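Long-range contact in O-methyltransferase, putative (Bacillus cereus, PDB 3DUW), which probably transfers a methyl group from S-adenosylmethionine to a hydroxyl oxygen of its substrate, leaving S-adenosyl-L-homocysteine as the by-product: residues Gly84-Leu89 and Asp110-Arg115. Residues are numbered along the deposited sequence; the frame is centred on the assembly and turned at random.
Sequences GRVVTL and DRVEVR
Val86 and Thr88 turn both their backbone N-H and C=O groups toward 111-115, which leads into and forms the edge strand of this chain's sheet, and join it to 85-89 as parallel neighbours. With helix 93-105 between them, the two strands make a right-handed beta-alpha-beta crossover of the Rossmann-like methyltransferase fold. Val86 N gives to Arg111 O at 2.8 Å. The next three bonds, Glu113 N to Val86 O, Thr88 N to Glu113 O and Arg115 N to Thr88 O, all measure 2.9 Å. The ladder straightens toward its C-terminal end, from 152° at the hydrogen of Val86 to 173° at that of Arg115.

On the face carrying Val86, Thr88, Val112 and Val114, the methyls Thr88 CG2 and Val114 CG2 meet at 3.6 Å. Thr88 CG2 sits between its own N and carbonyl carbon, while OG1, opposite the N, is hydrogen-bonded to Glu64 OE1 and Thr67 OG1. Val112 lays CG2 against Val86 CB at 4.0 Å; helix 71-77 packs on Val86 and Val112, and helix 93-105 on Val112 and Val114.

The other face mixes apolar groups with charge. Glu113 runs out beside Val87, its OE1 3.8 Å from Val87 CG2 and hydrogen-bonded to Tyr131 OH. Helix 119-128 packs on Val87, Leu89 and Arg115, and Leu89 also touches the bound S-adenosyl-L-homocysteine, so this end of the strand pair reaches the cofactor pocket. Arg115 starts alongside Leu89, then bends at chi3 (-59°), and its NH2 forms a salt bridge with Glu129. That bend comes after the aliphatic part has made its contact: Arg115 CB lies 3.9 Å from Leu89 CD2.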
# COMPACT_ATOMS: atom_id res chain seq x y z
N GLY A 84 20.95 2.04 8.16
CA GLY A 84 20.27 2.09 6.89
C GLY A 84 20.71 3.26 6.04
O GLY A 84 21.18 4.27 6.57
N ARG A 85 20.57 3.14 4.73
CA ARG A 85 20.96 4.21 3.84
C ARG A 85 20.03 4.35 2.65
O ARG A 85 19.31 3.42 2.28
CB ARG A 85 22.39 3.98 3.34
CG ARG A 85 22.61 2.67 2.59
CD ARG A 85 24.02 2.58 2.04
NE ARG A 85 24.28 1.32 1.33
CZ ARG A 85 25.43 1.02 0.74
NH1 ARG A 85 26.43 1.88 0.76
NH2 ARG A 85 25.58 -0.15 0.12
N VAL A 86 20.05 5.54 2.06
CA VAL A 86 19.26 5.86 0.89
C VAL A 86 20.19 6.46 -0.15
O VAL A 86 21.01 7.32 0.17
CB VAL A 86 18.16 6.91 1.17
CG1 VAL A 86 17.39 7.21 -0.11
CG2 VAL A 86 17.23 6.43 2.26
N VAL A 87 20.07 5.99 -1.39
CA VAL A 87 20.84 6.52 -2.50
C VAL A 87 19.76 7.01 -3.45
O VAL A 87 18.92 6.22 -3.90
CB VAL A 87 21.68 5.43 -3.19
CG1 VAL A 87 22.37 6.03 -4.41
CG2 VAL A 87 22.71 4.87 -2.23
N THR A 88 19.75 8.31 -3.74
CA THR A 88 18.75 8.87 -4.62
C THR A 88 19.39 9.55 -5.83
O THR A 88 20.43 10.21 -5.71
CB THR A 88 17.82 9.84 -3.84
OG1 THR A 88 16.78 10.30 -4.70
CG2 THR A 88 18.61 11.03 -3.29
N LEU A 89 18.77 9.37 -6.99
CA LEU A 89 19.29 9.89 -8.26
C LEU A 89 18.49 11.08 -8.80
O LEU A 89 17.27 11.01 -8.93
CB LEU A 89 19.30 8.76 -9.29
CG LEU A 89 19.87 7.44 -8.75
CD1 LEU A 89 19.87 6.40 -9.85
CD2 LEU A 89 21.27 7.64 -8.20
N ASP A 110 23.49 12.01 6.89
CA ASP A 110 24.30 10.86 7.28
C ASP A 110 23.70 9.56 6.75
O ASP A 110 24.39 8.54 6.66
CB ASP A 110 24.43 10.79 8.81
CG ASP A 110 23.14 10.35 9.48
OD1 ASP A 110 22.06 10.86 9.11
OD2 ASP A 110 23.21 9.51 10.40
N ARG A 111 22.42 9.60 6.39
CA ARG A 111 21.72 8.42 5.88
C ARG A 111 21.43 8.50 4.38
O ARG A 111 21.06 7.50 3.77
CB ARG A 111 20.37 8.24 6.57
CG ARG A 111 20.39 7.80 8.02
CD ARG A 111 18.96 7.56 8.48
NE ARG A 111 18.87 7.15 9.87
CZ ARG A 111 17.72 6.90 10.50
NH1 ARG A 111 16.57 7.01 9.86
NH2 ARG A 111 17.74 6.54 11.78
N VAL A 112 21.58 9.69 3.80
CA VAL A 112 21.25 9.86 2.39
C VAL A 112 22.36 10.38 1.49
O VAL A 112 23.08 11.31 1.85
CB VAL A 112 20.05 10.81 2.23
CG1 VAL A 112 19.63 10.87 0.77
CG2 VAL A 112 18.90 10.36 3.11
N GLU A 113 22.47 9.77 0.32
CA GLU A 113 23.44 10.16 -0.69
C GLU A 113 22.65 10.57 -1.93
O GLU A 113 21.88 9.77 -2.47
CB GLU A 113 24.37 9.00 -1.04
CG GLU A 113 25.22 9.26 -2.29
CD GLU A 113 26.21 8.15 -2.57
OE1 GLU A 113 25.80 6.97 -2.61
OE2 GLU A 113 27.41 8.46 -2.75
N VAL A 114 22.82 11.82 -2.35
CA VAL A 114 22.15 12.32 -3.54
C VAL A 114 23.20 12.32 -4.65
O VAL A 114 24.23 12.99 -4.53
CB VAL A 114 21.63 13.76 -3.35
CG1 VAL A 114 20.98 14.25 -4.64
CG2 VAL A 114 20.64 13.82 -2.21
N ARG A 115 22.95 11.57 -5.72
CA ARG A 115 23.88 11.52 -6.84
C ARG A 115 23.32 12.28 -8.03
O ARG A 115 22.24 11.95 -8.53
CB ARG A 115 24.18 10.07 -7.23
CG ARG A 115 25.24 9.97 -8.33
CD ARG A 115 25.69 8.54 -8.62
NE ARG A 115 26.25 7.88 -7.44
CZ ARG A 115 27.33 7.10 -7.46
NH1 ARG A 115 27.97 6.87 -8.60
NH2 ARG A 115 27.76 6.54 -6.34